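Local coordinates for protein glycosyl transferase family 9 (Veillonella parvula, PDB 3TOV) that probably transfers a sugar, perhaps a heptose, from a nucleotide-activated donor to an acceptor substrate, at residues Met17-Val22 and Ser270-Val275; Asp46-Gln51 and Val65-Arg70; Ser75-Val80 and Ser103-Lys108. All coordinates share one frame; numbering follows the deposited sequence.

Contact 1 of 3, residues Met17-Val22 and Ser270-Val275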
# COMPACT_ATOMS: atom_id res chain seq x y z
N MSE A 17 4.60 8.72 -6.49
CA MSE A 17 4.85 7.31 -6.78
C MSE A 17 3.57 6.49 -6.88
O MSE A 17 2.48 7.01 -7.13
CB MSE A 17 5.81 6.70 -5.78
CG MSE A 17 7.22 7.31 -5.83
SE MSE A 17 8.59 6.40 -4.74
CE MSE A 17 8.88 4.84 -5.89
N HIS A 18 3.72 5.18 -6.69
CA HIS A 18 2.67 4.23 -7.00
C HIS A 18 1.83 3.87 -5.78
O HIS A 18 2.22 4.15 -4.65
CB HIS A 18 3.31 3.00 -7.62
CG HIS A 18 3.72 3.20 -9.04
ND1 HIS A 18 3.29 4.27 -9.79
CD2 HIS A 18 4.49 2.45 -9.86
CE1 HIS A 18 3.79 4.18 -11.02
NE2 HIS A 18 4.52 3.08 -11.08
N LEU A 19 0.68 3.26 -6.01
CA LEU A 19 -0.26 2.95 -4.93
C LEU A 19 0.40 2.46 -3.64
O LEU A 19 0.07 2.94 -2.55
CB LEU A 19 -1.30 1.92 -5.40
CG LEU A 19 -2.20 1.37 -4.30
CD1 LEU A 19 -3.09 2.46 -3.77
CD2 LEU A 19 -3.03 0.19 -4.80
N GLY A 20 1.31 1.51 -3.76
CA GLY A 20 1.97 0.92 -2.60
C GLY A 20 2.89 1.90 -1.91
O GLY A 20 2.74 2.20 -0.72
N ASP A 21 3.86 2.42 -2.66
CA ASP A 21 4.77 3.39 -2.12
C ASP A 21 4.00 4.51 -1.43
O ASP A 21 4.40 4.97 -0.38
CB ASP A 21 5.68 3.95 -3.22
CG ASP A 21 6.46 2.85 -3.95
OD1 ASP A 21 7.53 2.44 -3.46
OD2 ASP A 21 6.00 2.41 -5.02
N VAL A 22 2.87 4.93 -1.99
CA VAL A 22 2.13 6.03 -1.37
C VAL A 22 1.58 5.67 0.01
O VAL A 22 1.83 6.37 0.99
CB VAL A 22 0.99 6.57 -2.26
CG1 VAL A 22 0.00 7.41 -1.45
CG2 VAL A 22 1.57 7.39 -3.38
N SER A 270 1.84 -6.94 -3.54
CA SER A 270 1.27 -5.97 -4.47
C SER A 270 0.50 -4.92 -3.66
O SER A 270 -0.00 -5.21 -2.57
CB SER A 270 0.37 -6.64 -5.51
OG SER A 270 -0.79 -7.22 -4.93
N GLY A 271 0.41 -3.72 -4.22
CA GLY A 271 -0.20 -2.58 -3.54
C GLY A 271 -1.49 -2.85 -2.78
O GLY A 271 -1.67 -2.34 -1.67
N PRO A 272 -2.40 -3.63 -3.36
CA PRO A 272 -3.64 -3.96 -2.65
C PRO A 272 -3.40 -4.60 -1.29
O PRO A 272 -4.27 -4.53 -0.43
CB PRO A 272 -4.33 -4.95 -3.58
CG PRO A 272 -3.83 -4.58 -4.94
CD PRO A 272 -2.41 -4.12 -4.75
N MSE A 273 -2.24 -5.23 -1.10
CA MSE A 273 -1.89 -5.80 0.21
C MSE A 273 -1.77 -4.71 1.28
O MSE A 273 -2.24 -4.87 2.40
CB MSE A 273 -0.59 -6.58 0.12
CG MSE A 273 -0.22 -7.32 1.39
SE MSE A 273 1.66 -7.86 1.40
CE MSE A 273 2.53 -6.12 1.52
N HIS A 274 -1.15 -3.58 0.92
CA HIS A 274 -1.08 -2.45 1.84
C HIS A 274 -2.46 -1.82 2.09
O HIS A 274 -2.78 -1.44 3.23
CB HIS A 274 -0.05 -1.43 1.36
CG HIS A 274 1.30 -2.02 1.12
ND1 HIS A 274 1.74 -2.39 -0.13
CD2 HIS A 274 2.30 -2.33 1.98
CE1 HIS A 274 2.97 -2.88 -0.04
NE2 HIS A 274 3.33 -2.86 1.23
N VAL A 275 -3.29 -1.72 1.05
CA VAL A 275 -4.67 -1.27 1.21
C VAL A 275 -5.38 -2.13 2.26
O VAL A 275 -6.08 -1.63 3.12
CB VAL A 275 -5.46 -1.37 -0.10
CG1 VAL A 275 -6.91 -0.98 0.12
CG2 VAL A 275 -4.81 -0.52 -1.18

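Contact 2 of 3, residues Asp46-Gln51 and Val65-Arg70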
# COMPACT_ATOMS: atom_id res chain seq x y z
N ASP A 46 -0.25 11.77 -7.52
CA ASP A 46 -0.63 11.65 -8.92
C ASP A 46 -2.13 11.39 -9.03
O ASP A 46 -2.68 10.57 -8.30
CB ASP A 46 0.18 10.53 -9.58
CG ASP A 46 -0.65 9.66 -10.50
OD1 ASP A 46 -0.64 9.90 -11.73
OD2 ASP A 46 -1.30 8.73 -9.99
N GLU A 47 -2.79 12.10 -9.94
CA GLU A 47 -4.24 12.11 -10.07
C GLU A 47 -4.95 10.81 -9.67
O GLU A 47 -5.93 10.85 -8.93
CB GLU A 47 -4.66 12.53 -11.49
CG GLU A 47 -5.13 11.40 -12.42
CD GLU A 47 -4.20 11.12 -13.60
OE1 GLU A 47 -3.09 10.58 -13.39
OE2 GLU A 47 -4.58 11.44 -14.75
N LYS A 48 -4.45 9.66 -10.13
CA LYS A 48 -5.14 8.38 -9.93
C LYS A 48 -5.27 7.97 -8.46
O LYS A 48 -6.35 7.61 -7.98
CB LYS A 48 -4.44 7.27 -10.73
CG LYS A 48 -3.83 7.77 -12.04
CD LYS A 48 -3.78 6.70 -13.13
CE LYS A 48 -3.73 7.34 -14.54
NZ LYS A 48 -3.74 6.32 -15.64
N LEU A 49 -4.17 8.02 -7.74
CA LEU A 49 -4.17 7.52 -6.37
C LEU A 49 -4.91 8.47 -5.45
O LEU A 49 -4.89 8.30 -4.23
CB LEU A 49 -2.73 7.31 -5.88
CG LEU A 49 -1.83 6.50 -6.83
CD1 LEU A 49 -0.41 6.40 -6.30
CD2 LEU A 49 -2.43 5.13 -7.05
N GLN A 50 -5.56 9.47 -6.02
CA GLN A 50 -6.08 10.56 -5.21
C GLN A 50 -7.09 10.13 -4.14
O GLN A 50 -7.10 10.70 -3.05
CB GLN A 50 -6.62 11.70 -6.09
CG GLN A 50 -8.11 11.97 -5.99
CD GLN A 50 -8.68 12.40 -7.32
OE1 GLN A 50 -7.93 12.60 -8.28
NE2 GLN A 50 -10.00 12.53 -7.40
N GLN A 51 -7.92 9.13 -4.44
CA GLN A 51 -8.94 8.72 -3.47
C GLN A 51 -8.30 8.16 -2.20
O GLN A 51 -8.94 8.05 -1.15
CB GLN A 51 -9.89 7.70 -4.08
CG GLN A 51 -10.05 7.83 -5.57
CD GLN A 51 -11.30 7.13 -6.08
OE1 GLN A 51 -12.30 7.05 -5.38
NE2 GLN A 51 -11.23 6.60 -7.30
N VAL A 65 -1.76 15.46 -9.70
CA VAL A 65 -1.20 15.77 -11.03
C VAL A 65 -1.43 14.64 -12.04
O VAL A 65 -1.51 13.48 -11.65
CB VAL A 65 0.33 16.05 -10.97
CG1 VAL A 65 0.73 16.58 -9.62
CG2 VAL A 65 1.11 14.80 -11.32
N ASP A 66 -1.51 14.98 -13.33
CA ASP A 66 -1.60 13.96 -14.38
C ASP A 66 -0.27 13.77 -15.09
O ASP A 66 0.70 14.46 -14.81
CB ASP A 66 -2.67 14.32 -15.41
CG ASP A 66 -4.00 14.66 -14.77
OD1 ASP A 66 -3.99 15.44 -13.79
OD2 ASP A 66 -5.03 14.14 -15.24
N LYS A 67 -0.23 12.83 -16.03
CA LYS A 67 0.98 12.60 -16.81
C LYS A 67 0.79 11.61 -17.96
O LYS A 67 -0.15 10.81 -17.97
CB LYS A 67 2.14 12.15 -15.91
CG LYS A 67 1.76 11.18 -14.81
CD LYS A 67 1.27 9.85 -15.38
CE LYS A 67 0.72 8.97 -14.28
NZ LYS A 67 0.18 7.69 -14.81
N LYS A 68 1.70 11.68 -18.92
CA LYS A 68 1.75 10.72 -20.01
C LYS A 68 3.08 10.85 -20.72
O LYS A 68 3.90 9.93 -20.72
CB LYS A 68 0.60 10.95 -20.99
CG LYS A 68 0.64 10.02 -22.19
CD LYS A 68 -0.47 10.30 -23.17
CE LYS A 68 -0.47 9.26 -24.28
NZ LYS A 68 -1.49 9.55 -25.32
N GLY A 69 3.31 12.01 -21.33
CA GLY A 69 4.56 12.29 -22.00
C GLY A 69 5.36 13.31 -21.21
O GLY A 69 5.02 13.64 -20.08
N ARG A 70 6.44 13.80 -21.82
CA ARG A 70 7.34 14.73 -21.16
C ARG A 70 6.78 16.15 -21.01
O ARG A 70 6.65 16.67 -19.89
CB ARG A 70 8.71 14.75 -21.86
CG ARG A 70 9.35 16.14 -21.98
CD ARG A 70 10.82 16.14 -21.59
NE ARG A 70 11.57 15.07 -22.23
CZ ARG A 70 11.89 13.93 -21.63
NH1 ARG A 70 11.52 13.71 -20.37
NH2 ARG A 70 12.57 13.01 -22.29

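Contact 3 of 3, residues Ser75-Val80 and Ser103-Lys108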
# COMPACT_ATOMS: atom_id res chain seq x y z
N SER A 75 4.67 20.69 -17.99
CA SER A 75 3.66 21.73 -18.06
C SER A 75 2.76 21.68 -16.82
O SER A 75 2.47 22.71 -16.22
CB SER A 75 2.85 21.58 -19.34
OG SER A 75 1.67 22.34 -19.24
N GLY A 76 2.33 20.48 -16.44
CA GLY A 76 1.43 20.28 -15.31
C GLY A 76 2.08 20.47 -13.94
O GLY A 76 1.39 20.64 -12.93
N LEU A 77 3.41 20.44 -13.93
CA LEU A 77 4.19 20.63 -12.71
C LEU A 77 4.45 22.12 -12.45
O LEU A 77 4.23 22.63 -11.35
CB LEU A 77 5.52 19.88 -12.83
CG LEU A 77 5.40 18.37 -13.04
CD1 LEU A 77 6.74 17.73 -13.43
CD2 LEU A 77 4.82 17.73 -11.80
N ASN A 78 4.94 22.82 -13.47
CA ASN A 78 5.02 24.26 -13.40
C ASN A 78 3.68 24.79 -12.96
O ASN A 78 3.58 25.80 -12.26
CB ASN A 78 5.38 24.82 -14.77
CG ASN A 78 6.72 24.35 -15.25
OD1 ASN A 78 7.65 24.20 -14.46
ND2 ASN A 78 6.83 24.08 -16.54
N GLU A 79 2.63 24.08 -13.36
CA GLU A 79 1.27 24.44 -13.03
C GLU A 79 1.06 24.30 -11.53
O GLU A 79 0.78 25.28 -10.84
CB GLU A 79 0.28 23.55 -13.79
CG GLU A 79 -1.08 24.19 -14.04
CD GLU A 79 -1.99 24.14 -12.81
OE1 GLU A 79 -1.79 23.25 -11.95
OE2 GLU A 79 -2.90 25.00 -12.70
N VAL A 80 1.19 23.07 -11.03
CA VAL A 80 1.06 22.76 -9.61
C VAL A 80 1.83 23.72 -8.69
O VAL A 80 1.29 24.20 -7.68
CB VAL A 80 1.53 21.32 -9.32
CG1 VAL A 80 2.22 21.23 -7.95
CG2 VAL A 80 0.36 20.34 -9.45
N SER A 103 11.76 15.85 -8.27
CA SER A 103 12.79 16.70 -7.72
C SER A 103 12.61 18.06 -8.37
O SER A 103 12.60 19.08 -7.69
CB SER A 103 14.18 16.12 -8.00
OG SER A 103 14.32 14.85 -7.38
N TYR A 104 12.45 18.07 -9.68
CA TYR A 104 12.15 19.31 -10.36
C TYR A 104 11.03 20.06 -9.66
O TYR A 104 11.17 21.23 -9.29
CB TYR A 104 11.76 19.03 -11.81
CG TYR A 104 11.26 20.25 -12.53
CD1 TYR A 104 12.15 21.13 -13.13
CD2 TYR A 104 9.91 20.54 -12.59
CE1 TYR A 104 11.70 22.25 -13.78
CE2 TYR A 104 9.45 21.65 -13.24
CZ TYR A 104 10.34 22.51 -13.84
OH TYR A 104 9.89 23.63 -14.47
N LEU A 105 9.90 19.40 -9.49
CA LEU A 105 8.74 20.03 -8.87
C LEU A 105 9.10 20.72 -7.55
O LEU A 105 8.84 21.91 -7.38
CB LEU A 105 7.62 19.02 -8.67
CG LEU A 105 6.43 19.57 -7.90
CD1 LEU A 105 5.97 20.87 -8.52
CD2 LEU A 105 5.30 18.56 -7.86
N ALA A 106 9.70 19.97 -6.62
CA ALA A 106 10.10 20.51 -5.31
C ALA A 106 10.96 21.76 -5.45
O ALA A 106 10.85 22.69 -4.67
CB ALA A 106 10.84 19.44 -4.51
N TRP A 107 11.84 21.75 -6.44
CA TRP A 107 12.66 22.91 -6.74
C TRP A 107 11.77 24.03 -7.25
O TRP A 107 11.81 25.14 -6.73
CB TRP A 107 13.72 22.55 -7.78
CG TRP A 107 14.44 23.72 -8.36
CD1 TRP A 107 15.52 24.36 -7.84
CD2 TRP A 107 14.13 24.40 -9.59
NE1 TRP A 107 15.91 25.39 -8.65
CE2 TRP A 107 15.08 25.44 -9.74
CE3 TRP A 107 13.15 24.23 -10.58
CZ2 TRP A 107 15.07 26.31 -10.84
CZ3 TRP A 107 13.15 25.10 -11.67
CH2 TRP A 107 14.10 26.12 -11.78
N LYS A 108 10.95 23.73 -8.26
CA LYS A 108 10.11 24.74 -8.89
C LYS A 108 9.22 25.49 -7.91
O LYS A 108 8.94 26.67 -8.10
CB LYS A 108 9.26 24.13 -10.00
CG LYS A 108 8.48 25.16 -10.83
CD LYS A 108 9.41 26.03 -11.70
CE LYS A 108 8.83 27.43 -11.91
NZ LYS A 108 7.33 27.41 -12.01

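Contact 1 of 3, residues Met17-Val22 and Ser270-Val275
Leu19 reaches across to the start of helix 271-277 with a single methyl group. Its CD2 lies 4.0 Å from the carbonyl carbon C of Gly271 and 4.1 Å from the ring N of Pro272, and it meets CG2 of Val275 at 4.1 Å, the two aliphatic side chains crossing at about a right angle. With CG swung anti to the backbone N (chi1 171°), the isobutyl group projects from the start of its own helix toward the other segment. Beside it the backbones themselves come together: CA of Gly20 is 4.2 Å from CA of Gly271, the nearest approach of the two backbones. The same Gly20 CA approaches ND1 of His274 at 4.1 Å, arriving obliquely to the imidazole. Within its own segment that ring has the CA of Gly271 at its edge, in plane, and the terminal methyl CE of selenomethionine Met273 above one face, offset toward the rim, while its NE2 makes a weak hydrogen bond to the carbonyl O of Tyr295. Further out, Val275 and Pro272 are backed by Met259 of helix 252-260. Ser270 OG is tied to Asn191 and Asn268, and in segment 17-22 His18 occupies the N-cap position of helix 19-23. Two helix starts from the two Rossmann-like halves of a GT-B fold therefore meet across the interdomain cleft. Neither a hydrogen bond nor a salt bridge joins the two segments; their contact is van der Waals in nature, and such a junction is consistent with some relative movement of the halves.

Contact 2 of 3, residues Asp46-Gln51 and Val65-Arg70
Asp46, at the end of strand 40-46, meets Lys67 in the loop that follows strand 61-65. Its carboxylate faces the far part of the lysine chain, OD1 coming to 3.9 Å from Lys67 NZ, a long salt bridge in which the methylene CE is nearer than the ammonium group. Lys67 gets there by a folded path: CG sits between the backbone N and the carbonyl carbon (chi1 40°), and a bend at chi2 turns the otherwise extended chain across Asp46 at about a right angle. The CA of Asp46 also approaches O of Val65 at 3.4 Å in a CA-H...O contact. One residue on, the backbones are linked directly: Glu47 N donates to Val65 O, a hydrogen bond modelled at 2.5 Å, a length that is doubtful at this resolution. The Glu47 side chain crosses that of Asp66, and the two carboxylates, their planes 54° apart, are modelled with OE2 of Glu47 2.8 Å from OD2 of Asp66. Both are acceptors, and the exact spacing is equally uncertain. Lys48 places a second ammonium group here, its NZ 4.2 Å from Lys67 NZ; the carboxylates of Glu47 and Asp46 nearby would probably offset the like charges. Farther along, Leu49 packs on Leu19 and Val22 of helix 19-23. Val65 packs on Val80 of helix 70-87. The segments begin at the C-terminal ends of neighbouring parallel strands 40-46 and 61-65, the latter outermost in the N-terminal Rossmann-like sheet, and continue into the loops that follow.

Contact 3 of 3, residues Ser75-Val80 and Ser103-Lys108
Tyr104 and Asn78 form the polar part of this helix-helix contact. The tyrosine OH donates to OD1 of Asn78, a hydrogen bond modelled very short at 2.3 Å, a value that carries little weight at this resolution. OD1 lies at the edge of the phenol ring, in its plane, while the amide plane is turned 68° from it. The tyrosine CG stands anti to the backbone N (chi1 173°), which directs the ring at the other helix. The aliphatic part of Lys108, its chain bent at chi2 and again at chi4, passes the same amide with CD 3.8 Å from Asn78 OD1. A sulfate, probably from the crystallisation liquor, lies about 3 Å from the Asn78 side chain, and Lys108 NZ is its weak, long-range ionic partner. Apolar packing makes up the buried side. Both methyls of Leu105 are used: CD1 meets Val80 CG1 at 3.8 Å and CD2 meets Leu77 CD2 at 4.1 Å, and the CD1 of Leu77 also brushes CD2 of the Tyr104 ring. The segment axes approach to 9.3 Å and cross at -34°. Helices 70-87 and 100-109 thus lie side by side against the N-terminal sheet: Val80 reaches Ile63 and Val65 on strand 61-65, Ala106 rests on strand 92-95, and Phe122 touches Tyr104 from a loop.

Overall arrangement
The three contacts run outward from the interdomain cleft, their centres about 3, 17 and 25 Å from the centre of the chain. Contact 1 alone joins the two halves; contacts 2 and 3 lie wholly in the N-terminal one, nested in the long loop that contact 1 closes. In GT-B enzymes the active site lies in this cleft, so contact 1 is probably the nearest to it. Leu49 bridges contacts 1 and 2, whose centres are about 15 Å apart, its CD1 packing 3.7 Å from CG2 of Val22. Contacts 2 and 3, centres about 13 Å apart, touch where Val65 CG1 meets Val80 CG2 at 3.8 Å. Contacts 1 and 3 stay about 10 Å apart at their nearest atoms.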